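PDB 4DZI: putative TIM-barrel metal-dependent hydrolase from Mycobacterium avium subsp. paratuberculosis S397, which is a putative metal-dependent hydrolase of the amidohydrolase family, binding two metal ions and probably using them to activate water for hydrolysis. Local coordinates for residues A4-Y16 with E378-L390. Numbering follows the deposited sequence.
Sequences ALNYRVIDVDNHY and ESDIRKIMRDNAL. With CD (cadmium ion), chain Q.
I10 N donates a nearly straight hydrogen bond to M385 O (3.0 Å, 170°), tying strand 9-11 directly to helix 378-390. The helix widens at 383-387, which is consistent with M385 O being turned out to the strand. Packing is tight here. I10 chi1 (-54°) turns CG2 to A389, 3.5 Å from A389 CB, and CG1 over one face of the R386 guanidinium. V12 CG1 touches the same A389 methyl. V9 CG1 rests against M385 CE. R386 runs extended. R386 NH1 donates a hydrogen bond to R8 O (3.0 Å) from above the carbonyl plane and also forms a salt bridge with E116. The Y7 ring is sandwiched between L5 CB and R382. R382 bends at chi2 (76°), which lays CD over the ring centre. Its guanidinium makes an off-centre cation-pi contact, and its NE is held by D387 OD2.

The solvent side is looser. A water links Y7 OH to E378 O. N6 and E378 approach only loosely, and the L5 methyls brush I381 and M385.

Helix 378-393, the last of the chain, thus packs against the first strand of the TIM barrel. Beyond the corner at V12, that strand carries D13 and H15, which bind a cadmium ion with H230, E293 and D356. It pairs with strand 115-121 on one side, and V12 bonds to F353 through the backbone.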
loop_
_atom_site.group_PDB
_atom_site.type_symbol
_atom_site.label_atom_id
_atom_site.label_comp_id
_atom_site.label_asym_id
_atom_site.label_seq_id
_atom_site.Cartn_x
_atom_site.Cartn_y
_atom_site.Cartn_z
ATOM N N ALA C 4 38.660 -3.291 9.303
ATOM C CA ALA C 4 37.998 -4.234 10.260
ATOM C C ALA C 4 37.654 -3.515 11.556
ATOM O O ALA C 4 38.428 -2.685 12.030
ATOM C CB ALA C 4 38.899 -5.428 10.549
ATOM N N LEU C 5 36.513 -3.859 12.146
ATOM C CA LEU C 5 36.079 -3.219 13.380
ATOM C C LEU C 5 36.880 -3.735 14.577
ATOM O O LEU C 5 37.410 -4.838 14.527
ATOM C CB LEU C 5 34.590 -3.483 13.626
ATOM C CG LEU C 5 33.589 -2.830 12.655
ATOM C CD1 LEU C 5 32.212 -3.405 12.957
ATOM C CD2 LEU C 5 33.576 -1.319 12.784
ATOM N N ASN C 6 36.924 -2.930 15.642
ATOM C CA ASN C 6 37.646 -3.289 16.867
ATOM C C ASN C 6 36.769 -4.048 17.844
ATOM O O ASN C 6 37.176 -4.298 18.972
ATOM C CB ASN C 6 38.195 -2.021 17.543
ATOM C CG ASN C 6 39.275 -1.327 16.704
ATOM O OD1 ASN C 6 40.057 -1.989 16.052
ATOM N ND2 ASN C 6 39.304 0.006 16.722
ATOM N N TYR C 7 35.550 -4.407 17.430
ATOM C CA TYR C 7 34.658 -5.131 18.329
ATOM C C TYR C 7 33.844 -6.096 17.488
ATOM O O TYR C 7 33.693 -5.865 16.259
ATOM C CB TYR C 7 33.720 -4.156 19.057
ATOM C CG TYR C 7 33.099 -3.136 18.105
ATOM C CD1 TYR C 7 31.894 -3.438 17.409
ATOM C CD2 TYR C 7 33.724 -1.912 17.866
ATOM C CE1 TYR C 7 31.336 -2.523 16.523
ATOM C CE2 TYR C 7 33.172 -0.985 16.989
ATOM C CZ TYR C 7 31.980 -1.307 16.319
ATOM O OH TYR C 7 31.475 -0.356 15.435
ATOM N N ARG C 8 33.351 -7.154 18.126
ATOM C CA ARG C 8 32.449 -8.122 17.447
ATOM C C ARG C 8 31.115 -7.444 17.251
ATOM O O ARG C 8 30.744 -6.583 18.016
ATOM C CB ARG C 8 32.276 -9.396 18.269
ATOM C CG ARG C 8 33.582 -10.187 18.434
ATOM C CD ARG C 8 33.489 -11.111 19.651
ATOM N NE ARG C 8 33.403 -10.341 20.900
ATOM C CZ ARG C 8 33.125 -10.882 22.086
ATOM N NH1 ARG C 8 33.053 -10.130 23.184
ATOM N NH2 ARG C 8 32.900 -12.186 22.159
ATOM N N VAL C 9 30.378 -7.878 16.232
ATOM C CA VAL C 9 29.089 -7.256 15.957
ATOM C C VAL C 9 27.944 -8.121 16.443
ATOM O O VAL C 9 28.122 -9.299 16.778
ATOM C CB VAL C 9 28.945 -6.938 14.460
ATOM C CG1 VAL C 9 30.083 -6.018 14.013
ATOM C CG2 VAL C 9 28.940 -8.206 13.610
ATOM N N ILE C 10 26.738 -7.543 16.493
ATOM C CA ILE C 10 25.539 -8.282 16.847
ATOM C C ILE C 10 24.654 -8.181 15.587
ATOM O O ILE C 10 24.270 -7.092 15.219
ATOM C CB ILE C 10 24.810 -7.617 18.028
ATOM C CG1 ILE C 10 25.765 -7.436 19.223
ATOM C CG2 ILE C 10 23.524 -8.399 18.376
ATOM C CD1 ILE C 10 26.186 -8.717 19.889
ATOM N N ASP C 11 24.407 -9.300 14.925
ATOM C CA ASP C 11 23.692 -9.332 13.628
ATOM C C ASP C 11 22.245 -9.712 13.897
ATOM O O ASP C 11 21.970 -10.850 14.326
ATOM C CB ASP C 11 24.374 -10.391 12.748
ATOM C CG ASP C 11 23.962 -10.301 11.288
ATOM O OD1 ASP C 11 22.827 -9.856 11.038
ATOM O OD2 ASP C 11 24.764 -10.693 10.397
ATOM N N VAL C 12 21.292 -8.795 13.667
ATOM C CA VAL C 12 19.900 -9.107 14.024
ATOM C C VAL C 12 19.145 -9.874 12.927
ATOM O O VAL C 12 17.961 -10.178 13.077
ATOM C CB VAL C 12 19.094 -7.851 14.443
ATOM C CG1 VAL C 12 19.840 -7.068 15.563
ATOM C CG2 VAL C 12 18.798 -6.937 13.252
ATOM N N ASP C 13 19.833 -10.213 11.842
ATOM C CA ASP C 13 19.142 -10.954 10.777
ATOM C C ASP C 13 20.053 -12.024 10.228
ATOM O O ASP C 13 20.860 -11.780 9.322
ATOM C CB ASP C 13 18.738 -10.039 9.618
ATOM C CG ASP C 13 17.787 -10.712 8.662
ATOM O OD1 ASP C 13 17.492 -11.931 8.834
ATOM O OD2 ASP C 13 17.373 -10.011 7.709
ATOM N N ASN C 14 19.877 -13.229 10.782
ATOM C CA ASN C 14 20.549 -14.398 10.225
ATOM C C ASN C 14 19.530 -15.511 10.077
ATOM O O ASN C 14 18.485 -15.500 10.707
ATOM C CB ASN C 14 21.686 -14.860 11.162
ATOM C CG ASN C 14 23.072 -14.414 10.717
ATOM O OD1 ASN C 14 24.042 -15.184 10.846
ATOM N ND2 ASN C 14 23.209 -13.160 10.291
ATOM N N HIS C 15 19.819 -16.461 9.183
ATOM C CA HIS C 15 18.930 -17.616 8.983
ATOM C C HIS C 15 19.589 -18.977 9.109
ATOM O O HIS C 15 20.786 -19.112 8.894
ATOM C CB HIS C 15 18.245 -17.507 7.600
ATOM C CG HIS C 15 17.315 -16.337 7.508
ATOM N ND1 HIS C 15 16.052 -16.402 7.952
ATOM C CD2 HIS C 15 17.522 -15.022 7.092
ATOM C CE1 HIS C 15 15.456 -15.202 7.812
ATOM N NE2 HIS C 15 16.339 -14.354 7.287
ATOM N N TYR C 16 18.779 -19.964 9.483
ATOM C CA TYR C 16 19.074 -21.372 9.239
ATOM C C TYR C 16 18.171 -21.822 8.083
ATOM O O TYR C 16 17.225 -21.106 7.685
ATOM C CB TYR C 16 18.793 -22.212 10.493
ATOM C CG TYR C 16 17.502 -21.843 11.144
ATOM C CD1 TYR C 16 16.269 -22.256 10.607
ATOM C CD2 TYR C 16 17.479 -21.046 12.294
ATOM C CE1 TYR C 16 15.069 -21.877 11.204
ATOM C CE2 TYR C 16 16.276 -20.652 12.891
ATOM C CZ TYR C 16 15.076 -21.082 12.347
ATOM O OH TYR C 16 13.886 -20.704 12.909
ATOM N N GLU C 378 32.347 7.276 14.484
ATOM C CA GLU C 378 32.811 5.954 14.916
ATOM C C GLU C 378 31.885 5.437 16.029
ATOM O O GLU C 378 31.569 4.247 16.075
ATOM C CB GLU C 378 34.255 6.058 15.433
ATOM C CG GLU C 378 34.928 4.718 15.626
ATOM C CD GLU C 378 36.336 4.841 16.191
ATOM O OE1 GLU C 378 36.831 5.983 16.316
ATOM O OE2 GLU C 378 36.932 3.791 16.508
ATOM N N SER C 379 31.467 6.297 16.942
ATOM C CA SER C 379 30.615 5.833 18.025
ATOM C C SER C 379 29.187 5.531 17.589
ATOM O O SER C 379 28.552 4.642 18.158
ATOM C CB SER C 379 30.631 6.764 19.240
ATOM O OG SER C 379 30.218 8.053 18.883
ATOM N N ASP C 380 28.668 6.257 16.594
ATOM C CA ASP C 380 27.373 5.872 16.033
ATOM C C ASP C 380 27.427 4.538 15.276
ATOM O O ASP C 380 26.447 3.787 15.278
ATOM C CB ASP C 380 26.795 6.993 15.100
ATOM C CG ASP C 380 26.143 8.133 15.874
ATOM O OD1 ASP C 380 25.918 8.006 17.099
ATOM O OD2 ASP C 380 25.832 9.164 15.243
ATOM N N ILE C 381 28.542 4.268 14.603
ATOM C CA ILE C 381 28.720 2.967 13.939
ATOM C C ILE C 381 28.687 1.858 14.976
ATOM O O ILE C 381 28.073 0.820 14.759
ATOM C CB ILE C 381 29.989 2.911 13.083
ATOM C CG1 ILE C 381 29.820 3.867 11.902
ATOM C CG2 ILE C 381 30.262 1.493 12.578
ATOM C CD1 ILE C 381 31.079 4.137 11.114
ATOM N N ARG C 382 29.322 2.087 16.126
ATOM C CA ARG C 382 29.269 1.097 17.227
ATOM C C ARG C 382 27.844 0.860 17.714
ATOM O O ARG C 382 27.483 -0.272 18.058
ATOM C CB ARG C 382 30.220 1.522 18.363
ATOM C CG ARG C 382 30.016 0.865 19.737
ATOM C CD ARG C 382 30.532 -0.565 19.778
ATOM N NE ARG C 382 30.465 -1.144 21.118
ATOM C CZ ARG C 382 31.526 -1.363 21.901
ATOM N NH1 ARG C 382 32.753 -1.031 21.496
ATOM N NH2 ARG C 382 31.353 -1.930 23.094
ATOM N N LYS C 383 26.976 1.882 17.667
ATOM C CA LYS C 383 25.592 1.676 18.062
ATOM C C LYS C 383 24.900 0.814 17.028
ATOM O O LYS C 383 24.215 -0.151 17.364
ATOM C CB LYS C 383 24.807 2.997 18.168
ATOM C CG LYS C 383 25.268 3.886 19.314
ATOM C CD LYS C 383 24.427 5.150 19.332
ATOM C CE LYS C 383 24.707 5.892 20.642
ATOM N NZ LYS C 383 23.789 7.041 20.887
ATOM N N ILE C 384 25.051 1.191 15.760
ATOM C CA ILE C 384 24.346 0.490 14.674
ATOM C C ILE C 384 24.807 -0.965 14.541
ATOM O O ILE C 384 23.992 -1.892 14.347
ATOM C CB ILE C 384 24.540 1.250 13.358
ATOM C CG1 ILE C 384 23.768 2.583 13.454
ATOM C CG2 ILE C 384 24.008 0.446 12.182
ATOM C CD1 ILE C 384 24.070 3.517 12.303
ATOM N N MET C 385 26.111 -1.180 14.676
ATOM C CA MET C 385 26.657 -2.534 14.520
ATOM C C MET C 385 26.581 -3.457 15.725
ATOM O O MET C 385 26.754 -4.669 15.597
ATOM C CB MET C 385 28.128 -2.440 14.073
ATOM C CG MET C 385 28.346 -1.732 12.742
ATOM S SD MET C 385 27.483 -2.494 11.330
ATOM C CE MET C 385 28.269 -4.088 11.187
ATOM N N ARG C 386 26.323 -2.893 16.893
ATOM C CA ARG C 386 26.362 -3.691 18.103
ATOM C C ARG C 386 25.433 -3.229 19.224
ATOM O O ARG C 386 24.600 -3.981 19.704
ATOM C CB ARG C 386 27.806 -3.694 18.599
ATOM C CG ARG C 386 27.981 -4.475 19.868
ATOM C CD ARG C 386 29.427 -4.458 20.302
ATOM N NE ARG C 386 29.432 -5.157 21.575
ATOM C CZ ARG C 386 29.510 -6.481 21.741
ATOM N NH1 ARG C 386 29.681 -7.315 20.712
ATOM N NH2 ARG C 386 29.416 -6.984 22.967
ATOM N N ASP C 387 25.576 -1.979 19.673
ATOM C CA ASP C 387 24.906 -1.664 20.925
ATOM C C ASP C 387 23.408 -1.405 20.836
ATOM O O ASP C 387 22.674 -1.617 21.814
ATOM C CB ASP C 387 25.625 -0.527 21.607
ATOM C CG ASP C 387 26.985 -0.970 22.127
ATOM O OD1 ASP C 387 27.072 -2.087 22.669
ATOM O OD2 ASP C 387 27.948 -0.224 21.989
ATOM N N ASN C 388 22.919 -0.950 19.681
ATOM C CA ASN C 388 21.478 -0.777 19.600
ATOM C C ASN C 388 20.753 -2.110 19.747
ATOM O O ASN C 388 19.673 -2.168 20.304
ATOM C CB ASN C 388 21.082 -0.175 18.260
ATOM C CG ASN C 388 21.520 1.278 18.133
ATOM O OD1 ASN C 388 21.828 1.940 19.123
ATOM N ND2 ASN C 388 21.543 1.776 16.916
ATOM N N ALA C 389 21.322 -3.173 19.192
ATOM C CA ALA C 389 20.721 -4.515 19.306
ATOM C C ALA C 389 20.701 -4.948 20.778
ATOM O O ALA C 389 19.754 -5.557 21.225
ATOM C CB ALA C 389 21.492 -5.523 18.473
ATOM N N LEU C 390 21.779 -4.639 21.509
ATOM C CA LEU C 390 21.818 -5.001 22.925
ATOM C C LEU C 390 20.786 -4.176 23.687
ATOM O O LEU C 390 20.107 -4.698 24.579
ATOM C CB LEU C 390 23.239 -4.804 23.480
ATOM C CG LEU C 390 24.214 -5.811 22.878
ATOM C CD1 LEU C 390 25.656 -5.404 23.182
ATOM C CD2 LEU C 390 23.923 -7.200 23.429
HETATM CD CD CD Q . 16.146 -12.183 7.077
HETATM O O HOH W 1 32.931 1.954 15.218
#